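PurR transcriptional regulator (Vibrio parahaemolyticus, PDB 3D8U) probably binds cis-regulatory DNA as a LacI/PurR-family transcription factor, with a two-lobed periplasmic-binding-protein-like regulatory region. Local coordinates at residues A184-H189 with A212-E217; P23-A28 with T241-K246; I88-S93 with G101-E106. One frame throughout, in Å; residues are numbered along the deposited sequence.

Contact 1 of 3, residues A184-H189 with A212-E217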
ATOM      1  N   ALA B 184      -5.378  27.111   0.357  1.00 84.24           N
ATOM      2  CA  ALA B 184      -5.829  25.719   0.510  1.00 85.17           C
ATOM      3  C   ALA B 184      -5.145  24.769  -0.504  1.00 85.56           C
ATOM      4  O   ALA B 184      -4.588  25.224  -1.527  1.00 85.84           O
ATOM      5  CB  ALA B 184      -7.340  25.621   0.416  1.00 84.51           C
ATOM      6  N   LEU B 185      -5.217  23.473  -0.237  1.00 85.03           N
ATOM      7  CA  LEU B 185      -4.644  22.509  -1.141  1.00 85.80           C
ATOM      8  C   LEU B 185      -5.582  21.371  -1.484  1.00 86.02           C
ATOM      9  O   LEU B 185      -6.251  20.831  -0.590  1.00 86.98           O
ATOM     10  CB  LEU B 185      -3.420  21.917  -0.478  1.00 86.34           C
ATOM     11  CG  LEU B 185      -2.015  22.141  -1.008  1.00 86.70           C
ATOM     12  CD1 LEU B 185      -1.914  23.419  -1.757  1.00 86.48           C
ATOM     13  CD2 LEU B 185      -1.063  22.121   0.187  1.00 88.38           C
ATOM     14  N   VAL B 186      -5.633  20.981  -2.757  1.00 85.70           N
ATOM     15  CA  VAL B 186      -6.311  19.730  -3.117  1.00 85.61           C
ATOM     16  C   VAL B 186      -5.219  18.731  -3.427  1.00 86.01           C
ATOM     17  O   VAL B 186      -4.423  18.952  -4.318  1.00 87.31           O
ATOM     18  CB  VAL B 186      -7.187  19.839  -4.390  1.00 85.41           C
ATOM     19  CG1 VAL B 186      -7.846  18.510  -4.693  1.00 83.63           C
ATOM     20  CG2 VAL B 186      -8.235  20.911  -4.267  1.00 84.62           C
ATOM     21  N   CYS B 187      -5.176  17.630  -2.715  1.00 85.81           N
ATOM     22  CA  CYS B 187      -4.203  16.611  -3.006  1.00 85.82           C
ATOM     23  C   CYS B 187      -4.839  15.413  -3.677  1.00 85.90           C
ATOM     24  O   CYS B 187      -5.863  14.871  -3.185  1.00 86.76           O
ATOM     25  CB  CYS B 187      -3.594  16.138  -1.710  1.00 86.09           C
ATOM     26  SG  CYS B 187      -2.751  17.452  -0.918  1.00 87.05           S
ATOM     27  N   SER B 188      -4.210  14.952  -4.751  1.00 84.47           N
ATOM     28  CA  SER B 188      -4.742  13.822  -5.468  1.00 83.85           C
ATOM     29  C   SER B 188      -4.785  12.542  -4.616  1.00 83.36           C
ATOM     30  O   SER B 188      -5.642  11.668  -4.850  1.00 83.50           O
ATOM     31  CB  SER B 188      -3.918  13.567  -6.706  1.00 83.72           C
ATOM     32  OG  SER B 188      -2.735  12.899  -6.351  1.00 84.32           O
ATOM     33  N   HIS B 189      -3.882  12.455  -3.638  1.00 81.70           N
ATOM     34  CA  HIS B 189      -3.598  11.213  -2.934  1.00 80.68           C
ATOM     35  C   HIS B 189      -3.324  11.477  -1.479  1.00 81.83           C
ATOM     36  O   HIS B 189      -2.865  12.554  -1.093  1.00 82.07           O
ATOM     37  CB  HIS B 189      -2.320  10.573  -3.465  1.00 79.68           C
ATOM     38  CG  HIS B 189      -2.500   9.805  -4.719  1.00 75.29           C
ATOM     39  ND1 HIS B 189      -2.879  10.395  -5.900  1.00 73.05           N
ATOM     40  CD2 HIS B 189      -2.330   8.492  -4.987  1.00 72.69           C
ATOM     41  CE1 HIS B 189      -2.944   9.475  -6.844  1.00 73.77           C
ATOM     42  NE2 HIS B 189      -2.620   8.308  -6.316  1.00 71.70           N
ATOM     43  N   ALA B 212      -5.946  25.448   4.261  1.00 80.88           N
ATOM     44  CA  ALA B 212      -6.885  24.352   4.394  1.00 81.25           C
ATOM     45  C   ALA B 212      -6.443  23.194   3.506  1.00 81.18           C
ATOM     46  O   ALA B 212      -5.839  23.417   2.472  1.00 82.19           O
ATOM     47  CB  ALA B 212      -8.251  24.809   4.008  1.00 81.61           C
ATOM     48  N   ILE B 213      -6.748  21.959   3.869  1.00 80.88           N
ATOM     49  CA  ILE B 213      -6.280  20.836   3.054  1.00 80.85           C
ATOM     50  C   ILE B 213      -7.408  19.858   2.740  1.00 81.76           C
ATOM     51  O   ILE B 213      -8.252  19.561   3.602  1.00 82.66           O
ATOM     52  CB  ILE B 213      -5.088  20.071   3.750  1.00 80.89           C
ATOM     53  CG1 ILE B 213      -3.788  20.900   3.731  1.00 79.90           C
ATOM     54  CG2 ILE B 213      -4.801  18.736   3.068  1.00 79.91           C
ATOM     55  CD1 ILE B 213      -2.675  20.372   4.669  1.00 79.26           C
ATOM     56  N   ILE B 214      -7.428  19.310   1.533  1.00 81.46           N
ATOM     57  CA  ILE B 214      -8.458  18.300   1.258  1.00 81.24           C
ATOM     58  C   ILE B 214      -7.915  17.184   0.377  1.00 81.42           C
ATOM     59  O   ILE B 214      -7.306  17.448  -0.667  1.00 81.87           O
ATOM     60  CB  ILE B 214      -9.747  18.950   0.657  1.00 81.39           C
ATOM     61  CG1 ILE B 214     -10.888  17.929   0.677  1.00 81.23           C
ATOM     62  CG2 ILE B 214      -9.459  19.610  -0.731  1.00 80.21           C
ATOM     63  CD1 ILE B 214     -12.051  18.247  -0.181  1.00 77.98           C
ATOM     64  N   CYS B 215      -8.117  15.939   0.787  1.00 81.39           N
ATOM     65  CA  CYS B 215      -7.486  14.817   0.083  1.00 81.35           C
ATOM     66  C   CYS B 215      -8.492  14.165  -0.806  1.00 81.30           C
ATOM     67  O   CYS B 215      -9.656  14.073  -0.450  1.00 81.66           O
ATOM     68  CB  CYS B 215      -6.951  13.794   1.064  1.00 81.07           C
ATOM     69  SG  CYS B 215      -6.410  12.247   0.293  1.00 82.39           S
ATOM     70  N   LEU B 216      -8.064  13.710  -1.970  1.00 81.28           N
ATOM     71  CA  LEU B 216      -9.033  13.217  -2.961  1.00 81.05           C
ATOM     72  C   LEU B 216      -9.341  11.720  -2.840  1.00 81.11           C
ATOM     73  O   LEU B 216     -10.182  11.194  -3.576  1.00 80.38           O
ATOM     74  CB  LEU B 216      -8.518  13.530  -4.366  1.00 81.16           C
ATOM     75  CG  LEU B 216      -9.180  14.636  -5.196  1.00 80.91           C
ATOM     76  CD1 LEU B 216      -9.844  15.741  -4.371  1.00 81.11           C
ATOM     77  CD2 LEU B 216      -8.179  15.230  -6.186  1.00 80.76           C
ATOM     78  N   GLU B 217      -8.640  11.040  -1.928  1.00 81.12           N
ATOM     79  CA  GLU B 217      -8.763   9.596  -1.759  1.00 81.87           C
ATOM     80  C   GLU B 217      -8.214   9.227  -0.404  1.00 81.92           C
ATOM     81  O   GLU B 217      -7.148   8.624  -0.296  1.00 82.86           O
ATOM     82  CB  GLU B 217      -8.028   8.824  -2.863  1.00 81.14           C
ATOM     83  CG  GLU B 217      -8.418   7.356  -2.945  1.00 82.40           C
ATOM     84  CD  GLU B 217      -7.340   6.437  -3.557  1.00 83.80           C
ATOM     85  OE1 GLU B 217      -6.106   6.702  -3.386  1.00 86.52           O
ATOM     86  OE2 GLU B 217      -7.737   5.414  -4.187  1.00 85.86           O
TER
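Ala212 opens the pairing with Ala184, their CB methyls 3.8 Å apart, while Ala212 O accepts from Leu185 N at 2.8 Å. On the opposite face of the sheet Ile213 meets Leu185 loosely, CG1 to CB. Ile214 is gripped at both backbone ends: its N gives to Leu185 O, and its O takes Cys187 N in a nearly straight bond (170° at the hydrogen). Its side chain runs alongside Val186 and points the same way, CG2 against CG2 at 4.0 Å. Cys215 has SG anti to its N (chi1 170°), which carries the sulfur to 3.6 Å from His189 C; the same SG accepts from Glu217 N. Leu216 N reaches Cys187 O at 2.8 Å, and its two methyls pack against Val186 CG1. Glu217 then brings OE1 obliquely to the His189 ring. These parallel neighbours are the strands of a beta-alpha-beta crossover through helix 190-203. Backbone bonds and apolar side chains join them, and at their C-terminal ends, also buried, polar side chains gather. There Glu217 OE1 lies close to Glu15 OE1, which would tend to raise either acid's pKa, while bonds from Tyr236 OH to Glu217 and His189 NE2 to Glu15 probably offset this.

Contact 2 of 3, residues P23-A28 with T241-K246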
ATOM      1  N   PRO B  23      -9.353  -8.296  -1.998  1.00 83.25           N
ATOM      2  CA  PRO B  23      -9.727  -9.381  -1.092  1.00 83.05           C
ATOM      3  C   PRO B  23     -11.234  -9.665  -1.029  1.00 82.81           C
ATOM      4  O   PRO B  23     -11.628 -10.770  -0.644  1.00 82.76           O
ATOM      5  CB  PRO B  23      -9.192  -8.922   0.280  1.00 82.87           C
ATOM      6  CG  PRO B  23      -8.510  -7.630   0.053  1.00 83.15           C
ATOM      7  CD  PRO B  23      -9.024  -7.074  -1.245  1.00 83.48           C
ATOM      8  N   SER B  24     -12.066  -8.695  -1.396  1.00 82.38           N
ATOM      9  CA  SER B  24     -13.501  -8.950  -1.431  1.00 81.93           C
ATOM     10  C   SER B  24     -13.903  -9.374  -2.833  1.00 81.59           C
ATOM     11  O   SER B  24     -14.983  -9.923  -3.037  1.00 81.40           O
ATOM     12  CB  SER B  24     -14.306  -7.738  -0.948  1.00 82.17           C
ATOM     13  OG  SER B  24     -14.435  -6.741  -1.944  1.00 82.10           O
ATOM     14  N   PHE B  25     -13.021  -9.109  -3.793  1.00 81.10           N
ATOM     15  CA  PHE B  25     -13.189  -9.630  -5.133  1.00 80.93           C
ATOM     16  C   PHE B  25     -12.771 -11.085  -5.141  1.00 81.32           C
ATOM     17  O   PHE B  25     -13.227 -11.853  -5.974  1.00 81.63           O
ATOM     18  CB  PHE B  25     -12.356  -8.836  -6.137  1.00 80.67           C
ATOM     19  CG  PHE B  25     -12.585  -9.239  -7.576  1.00 80.49           C
ATOM     20  CD1 PHE B  25     -13.717  -8.818  -8.265  1.00 80.67           C
ATOM     21  CD2 PHE B  25     -11.669 -10.035  -8.244  1.00 80.65           C
ATOM     22  CE1 PHE B  25     -13.929  -9.184  -9.591  1.00 79.47           C
ATOM     23  CE2 PHE B  25     -11.880 -10.408  -9.572  1.00 79.58           C
ATOM     24  CZ  PHE B  25     -13.011  -9.981 -10.239  1.00 78.92           C
ATOM     25  N   GLN B  26     -11.889 -11.461  -4.219  1.00 81.80           N
ATOM     26  CA  GLN B  26     -11.537 -12.861  -4.045  1.00 82.18           C
ATOM     27  C   GLN B  26     -12.694 -13.572  -3.357  1.00 82.40           C
ATOM     28  O   GLN B  26     -13.176 -14.585  -3.874  1.00 82.79           O
ATOM     29  CB  GLN B  26     -10.230 -13.037  -3.259  1.00 82.30           C
ATOM     30  CG  GLN B  26      -9.793 -14.502  -3.029  1.00 82.85           C
ATOM     31  CD  GLN B  26      -8.848 -15.055  -4.103  1.00 84.06           C
ATOM     32  OE1 GLN B  26      -7.704 -14.601  -4.248  1.00 84.93           O
ATOM     33  NE2 GLN B  26      -9.311 -16.067  -4.829  1.00 83.84           N
ATOM     34  N   GLN B  27     -13.152 -13.035  -2.218  1.00 82.32           N
ATOM     35  CA  GLN B  27     -14.215 -13.684  -1.409  1.00 82.26           C
ATOM     36  C   GLN B  27     -15.438 -14.021  -2.244  1.00 81.40           C
ATOM     37  O   GLN B  27     -15.837 -15.184  -2.347  1.00 81.12           O
ATOM     38  CB  GLN B  27     -14.664 -12.805  -0.232  1.00 82.33           C
ATOM     39  CG  GLN B  27     -13.693 -12.707   0.952  1.00 82.94           C
ATOM     40  CD  GLN B  27     -13.995 -11.500   1.861  1.00 83.39           C
ATOM     41  OE1 GLN B  27     -14.367 -10.405   1.386  1.00 84.98           O
ATOM     42  NE2 GLN B  27     -13.828 -11.695   3.169  1.00 83.49           N
ATOM     43  N   ALA B  28     -16.007 -12.985  -2.851  1.00 80.74           N
ATOM     44  CA  ALA B  28     -17.247 -13.101  -3.607  1.00 80.28           C
ATOM     45  C   ALA B  28     -17.119 -14.148  -4.700  1.00 79.73           C
ATOM     46  O   ALA B  28     -17.932 -15.059  -4.807  1.00 79.34           O
ATOM     47  CB  ALA B  28     -17.620 -11.763  -4.193  1.00 80.26           C
ATOM     48  N   THR B 241     -16.935  -6.757  -4.362  1.00 76.40           N
ATOM     49  CA  THR B 241     -18.092  -7.641  -4.537  1.00 76.00           C
ATOM     50  C   THR B 241     -18.924  -7.310  -5.774  1.00 75.96           C
ATOM     51  O   THR B 241     -19.345  -8.213  -6.492  1.00 75.72           O
ATOM     52  CB  THR B 241     -18.988  -7.793  -3.282  1.00 75.64           C
ATOM     53  OG1 THR B 241     -18.747  -6.731  -2.363  1.00 75.36           O
ATOM     54  CG2 THR B 241     -18.660  -9.065  -2.584  1.00 75.66           C
ATOM     55  N   LYS B 242     -19.119  -6.025  -6.046  1.00 76.13           N
ATOM     56  CA  LYS B 242     -19.984  -5.621  -7.153  1.00 76.38           C
ATOM     57  C   LYS B 242     -19.391  -5.972  -8.504  1.00 76.06           C
ATOM     58  O   LYS B 242     -20.104  -6.401  -9.405  1.00 75.80           O
ATOM     59  CB  LYS B 242     -20.361  -4.143  -7.062  1.00 76.48           C
ATOM     60  CG  LYS B 242     -21.077  -3.816  -5.755  1.00 78.46           C
ATOM     61  CD  LYS B 242     -22.447  -3.171  -5.965  1.00 81.61           C
ATOM     62  CE  LYS B 242     -23.372  -3.468  -4.766  1.00 83.14           C
ATOM     63  NZ  LYS B 242     -24.716  -2.808  -4.870  1.00 84.93           N
ATOM     64  N   ALA B 243     -18.082  -5.803  -8.632  1.00 76.28           N
ATOM     65  CA  ALA B 243     -17.372  -6.242  -9.825  1.00 76.51           C
ATOM     66  C   ALA B 243     -17.619  -7.733 -10.014  1.00 76.75           C
ATOM     67  O   ALA B 243     -18.142  -8.168 -11.042  1.00 77.08           O
ATOM     68  CB  ALA B 243     -15.896  -5.967  -9.697  1.00 76.32           C
ATOM     69  N   ALA B 244     -17.265  -8.514  -9.002  1.00 76.62           N
ATOM     70  CA  ALA B 244     -17.495  -9.946  -9.041  1.00 76.64           C
ATOM     71  C   ALA B 244     -18.928 -10.291  -9.457  1.00 76.53           C
ATOM     72  O   ALA B 244     -19.138 -11.123 -10.342  1.00 76.69           O
ATOM     73  CB  ALA B 244     -17.162 -10.566  -7.692  1.00 76.78           C
ATOM     74  N   GLU B 245     -19.902  -9.639  -8.825  1.00 76.15           N
ATOM     75  CA  GLU B 245     -21.301  -9.903  -9.106  1.00 75.78           C
ATOM     76  C   GLU B 245     -21.601  -9.669 -10.583  1.00 75.33           C
ATOM     77  O   GLU B 245     -22.154 -10.541 -11.251  1.00 75.39           O
ATOM     78  CB  GLU B 245     -22.203  -9.045  -8.217  1.00 75.89           C
ATOM     79  CG  GLU B 245     -22.465  -9.602  -6.804  1.00 76.04           C
ATOM     80  CD  GLU B 245     -23.540  -8.801  -6.039  1.00 76.60           C
ATOM     81  OE1 GLU B 245     -23.296  -8.455  -4.858  1.00 76.90           O
ATOM     82  OE2 GLU B 245     -24.627  -8.513  -6.612  1.00 77.96           O
ATOM     83  N   LYS B 246     -21.208  -8.505 -11.092  1.00 75.10           N
ATOM     84  CA  LYS B 246     -21.448  -8.135 -12.490  1.00 74.88           C
ATOM     85  C   LYS B 246     -20.893  -9.182 -13.454  1.00 74.77           C
ATOM     86  O   LYS B 246     -21.554  -9.544 -14.428  1.00 74.69           O
ATOM     87  CB  LYS B 246     -20.881  -6.736 -12.800  1.00 74.88           C
TER
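Phe25 lies against Ala243 and Ala244 through one edge of its ring. From CB the side chain leaves with CG anti to the backbone N (chi1 -174°), which swings the ring toward the second helix. CD1 lies 3.9 Å from Ala244 CB; CE1, next along the same edge, comes within 3.5 Å of Ala244 N, which lies near the ring plane, and 3.8 Å from Ala243 CB, which approaches obliquely. The ring thus fits beside the backbone of the second helix at residues that carry only methyls. One turn further along, Ala28 CB faces Ala244 CB at 3.7 Å and also meets Thr241 CG2. Ser24 OG turns to the same helix, where Glu237 O accepts its hydrogen bond; Thr241 OG1 is likewise taken up by Arg238 O of its own helix. Small side chains let the axes of the two segments approach to 8.1 Å, crossing at -40°. Helix 16-32 follows the first strand of the chain; helix 236-251 belongs to the chain's return from the four-stranded lobe and completes the first lobe, as in two-lobed periplasmic-binding-protein-like folds. Phe25 also stacks on Phe21 and touches Leu36 of strand 36-40, an outermost strand, within this chain, of the five-stranded sheet, while Pro23 and Gln26 pack on Asp42 and Gln47 of the second subunit.

Contact 3 of 3, residues I88-S93 with G101-E106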
ATOM      1  N   ILE B  88     -12.146  -1.993 -14.886  1.00 80.58           N
ATOM      2  CA  ILE B  88     -12.322  -1.109 -13.745  1.00 80.18           C
ATOM      3  C   ILE B  88     -11.847   0.231 -14.266  1.00 80.40           C
ATOM      4  O   ILE B  88     -10.653   0.544 -14.233  1.00 80.38           O
ATOM      5  CB  ILE B  88     -11.526  -1.522 -12.490  1.00 80.03           C
ATOM      6  CG1 ILE B  88     -11.618  -3.038 -12.231  1.00 80.46           C
ATOM      7  CG2 ILE B  88     -11.977  -0.711 -11.284  1.00 78.46           C
ATOM      8  CD1 ILE B  88     -13.049  -3.628 -12.098  1.00 80.24           C
ATOM      9  N   ALA B  89     -12.803   0.988 -14.789  1.00 80.44           N
ATOM     10  CA  ALA B  89     -12.536   2.195 -15.532  1.00 81.04           C
ATOM     11  C   ALA B  89     -13.827   3.014 -15.653  1.00 81.37           C
ATOM     12  O   ALA B  89     -14.923   2.464 -15.484  1.00 81.22           O
ATOM     13  CB  ALA B  89     -11.968   1.850 -16.912  1.00 81.17           C
ATOM     14  N   GLU B  90     -13.678   4.315 -15.935  1.00 81.45           N
ATOM     15  CA  GLU B  90     -14.793   5.269 -15.967  1.00 81.75           C
ATOM     16  C   GLU B  90     -15.551   5.128 -17.261  1.00 81.75           C
ATOM     17  O   GLU B  90     -16.765   4.952 -17.268  1.00 81.64           O
ATOM     18  CB  GLU B  90     -14.278   6.709 -15.834  1.00 81.93           C
ATOM     19  CG  GLU B  90     -13.450   6.949 -14.563  1.00 82.80           C
ATOM     20  CD  GLU B  90     -12.769   8.312 -14.507  1.00 81.61           C
ATOM     21  OE1 GLU B  90     -11.696   8.472 -15.135  1.00 80.54           O
ATOM     22  OE2 GLU B  90     -13.296   9.206 -13.807  1.00 80.74           O
ATOM     23  N   LEU B  91     -14.810   5.229 -18.355  1.00 82.07           N
ATOM     24  CA  LEU B  91     -15.311   4.947 -19.684  1.00 82.27           C
ATOM     25  C   LEU B  91     -14.709   3.607 -20.100  1.00 82.36           C
ATOM     26  O   LEU B  91     -13.671   3.199 -19.560  1.00 82.34           O
ATOM     27  CB  LEU B  91     -14.927   6.080 -20.649  1.00 82.22           C
ATOM     28  CG  LEU B  91     -13.531   6.214 -21.289  1.00 82.26           C
ATOM     29  CD1 LEU B  91     -13.447   7.532 -22.090  1.00 81.08           C
ATOM     30  CD2 LEU B  91     -12.361   6.107 -20.295  1.00 81.66           C
ATOM     31  N   SER B  92     -15.357   2.920 -21.038  1.00 82.50           N
ATOM     32  CA  SER B  92     -14.905   1.592 -21.452  1.00 82.81           C
ATOM     33  C   SER B  92     -14.604   1.485 -22.948  1.00 82.85           C
ATOM     34  O   SER B  92     -15.458   1.781 -23.787  1.00 83.04           O
ATOM     35  CB  SER B  92     -15.929   0.536 -21.045  1.00 82.74           C
ATOM     36  OG  SER B  92     -17.087   0.634 -21.847  1.00 83.60           O
ATOM     37  N   SER B  93     -13.387   1.052 -23.269  1.00 82.93           N
ATOM     38  CA  SER B  93     -12.974   0.817 -24.651  1.00 83.14           C
ATOM     39  C   SER B  93     -13.809  -0.305 -25.258  1.00 83.33           C
ATOM     40  O   SER B  93     -14.575  -0.955 -24.545  1.00 83.49           O
ATOM     41  CB  SER B  93     -11.483   0.472 -24.709  1.00 83.20           C
ATOM     42  OG  SER B  93     -11.178  -0.672 -23.925  1.00 83.09           O
ATOM     43  N   GLY B 101     -16.381   1.890 -12.453  1.00 80.83           N
ATOM     44  CA  GLY B 101     -15.344   2.838 -12.069  1.00 79.92           C
ATOM     45  C   GLY B 101     -15.978   4.077 -11.485  1.00 79.40           C
ATOM     46  O   GLY B 101     -17.156   4.318 -11.700  1.00 79.16           O
ATOM     47  N   VAL B 102     -15.213   4.862 -10.732  1.00 78.88           N
ATOM     48  CA  VAL B 102     -15.775   6.082 -10.187  1.00 78.43           C
ATOM     49  C   VAL B 102     -15.553   7.186 -11.203  1.00 78.66           C
ATOM     50  O   VAL B 102     -14.762   7.036 -12.131  1.00 78.78           O
ATOM     51  CB  VAL B 102     -15.214   6.474  -8.786  1.00 78.27           C
ATOM     52  CG1 VAL B 102     -15.017   5.253  -7.919  1.00 78.12           C
ATOM     53  CG2 VAL B 102     -13.926   7.258  -8.894  1.00 77.88           C
ATOM     54  N   ASP B 103     -16.288   8.277 -11.036  1.00 78.48           N
ATOM     55  CA  ASP B 103     -16.095   9.459 -11.824  1.00 78.11           C
ATOM     56  C   ASP B 103     -15.259  10.425 -10.996  1.00 77.65           C
ATOM     57  O   ASP B 103     -15.746  11.102 -10.093  1.00 77.39           O
ATOM     58  CB  ASP B 103     -17.453  10.045 -12.220  1.00 78.30           C
ATOM     59  CG  ASP B 103     -17.365  11.477 -12.711  1.00 79.56           C
ATOM     60  OD1 ASP B 103     -18.396  11.967 -13.186  1.00 81.69           O
ATOM     61  OD2 ASP B 103     -16.297  12.131 -12.614  1.00 82.57           O
ATOM     62  N   HIS B 104     -13.986  10.500 -11.337  1.00 77.71           N
ATOM     63  CA  HIS B 104     -13.036  11.275 -10.558  1.00 77.55           C
ATOM     64  C   HIS B 104     -13.245  12.771 -10.716  1.00 77.58           C
ATOM     65  O   HIS B 104     -12.930  13.555  -9.799  1.00 77.98           O
ATOM     66  CB  HIS B 104     -11.637  10.868 -10.941  1.00 77.09           C
ATOM     67  CG  HIS B 104     -11.299   9.474 -10.534  1.00 78.95           C
ATOM     68  ND1 HIS B 104     -10.869   9.151  -9.260  1.00 80.05           N
ATOM     69  CD2 HIS B 104     -11.338   8.308 -11.224  1.00 80.65           C
ATOM     70  CE1 HIS B 104     -10.635   7.854  -9.190  1.00 80.66           C
ATOM     71  NE2 HIS B 104     -10.912   7.318 -10.369  1.00 81.52           N
ATOM     72  N   PHE B 105     -13.805  13.155 -11.861  1.00 77.03           N
ATOM     73  CA  PHE B 105     -14.074  14.551 -12.151  1.00 76.98           C
ATOM     74  C   PHE B 105     -14.981  15.129 -11.082  1.00 77.19           C
ATOM     75  O   PHE B 105     -14.643  16.160 -10.496  1.00 77.09           O
ATOM     76  CB  PHE B 105     -14.710  14.668 -13.535  1.00 77.18           C
ATOM     77  CG  PHE B 105     -14.963  16.060 -13.992  1.00 76.49           C
ATOM     78  CD1 PHE B 105     -13.981  16.774 -14.648  1.00 78.32           C
ATOM     79  CD2 PHE B 105     -16.207  16.642 -13.824  1.00 76.70           C
ATOM     80  CE1 PHE B 105     -14.233  18.083 -15.107  1.00 78.10           C
ATOM     81  CE2 PHE B 105     -16.473  17.940 -14.285  1.00 76.12           C
ATOM     82  CZ  PHE B 105     -15.487  18.653 -14.926  1.00 76.31           C
ATOM     83  N   GLU B 106     -16.108  14.456 -10.804  1.00 76.95           N
ATOM     84  CA  GLU B 106     -17.030  14.946  -9.788  1.00 77.23           C
ATOM     85  C   GLU B 106     -16.285  15.041  -8.467  1.00 77.15           C
ATOM     86  O   GLU B 106     -16.413  16.013  -7.730  1.00 76.58           O
ATOM     87  CB  GLU B 106     -18.290  14.072  -9.673  1.00 77.36           C
ATOM     88  CG  GLU B 106     -19.346  14.581  -8.643  1.00 80.90           C
ATOM     89  CD  GLU B 106     -19.872  16.030  -8.935  1.00 88.97           C
ATOM     90  OE1 GLU B 106     -19.468  16.991  -8.214  1.00 93.40           O
ATOM     91  OE2 GLU B 106     -20.678  16.228  -9.885  1.00 88.23           O
TER
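One of the links between the five-stranded lobe and the other lobe, of the kind that joins the halves of periplasmic-binding-protein-like regulators, runs through 101-103, and here Glu90 reaches across to His104 where helix 104-117 begins. The two segments come together at Ala89 and Gly101, whose CA atoms are 4.5 Å apart just past the paired strands 85-88 and 98-100. A CA-H...O contact joins Gly101 CA to Ala89 O at 3.5 Å; the lack of a side chain on Gly101 lets the backbones lie this close. Beyond it Glu90 spans to the helix start. Its chain is extended beyond CG (chi2 172°), which carries OE2 to His104 N for a hydrogen bond of 2.9 Å that is almost straight, 171° at the hydrogen, and meets the oxygen nearly along its C-O axis. The same OE2 lies at the edge of the His104 ring, 3.4 Å from CD2, with the carboxylate turned steeply to the ring plane. Val102 CG2 sits over the centre of one ring face. Asp103 is the N-cap residue: its OD2 accepts from Glu106 N at 3.0 Å, the donor lying well above the carboxylate plane. Outside the pair, Glu90 touches Arg137 and His104 touches Thr134, both on helix 133-148. Two carboxylates therefore meet one helix start, Glu90 OE2 and Asp103 OD2 being 4.4 Å apart. The positive end of the helix dipole and the backbone N-H groups probably offset their mutual repulsion and favour the ionised form of both.

Overall arrangement
Contact 1 and contact 2 are buried, one on each side of the chain's centre and 29 Å apart between centres; contact 3 lies at the surface, nearer that centre. Contact 1 joins strands of the four-stranded lobe chiefly by backbone hydrogen bonds, contact 2 joins helices of the other lobe chiefly by methyls and a ring edge, and contact 3 relies on one charged side chain at a helix start. They share no strand or helix, but helix 104-117, which begins in contact 3, goes on to pack against Ile214 and Leu216 of contact 1. In sequence contact 3 precedes contact 1, and both fall between the two halves of contact 2.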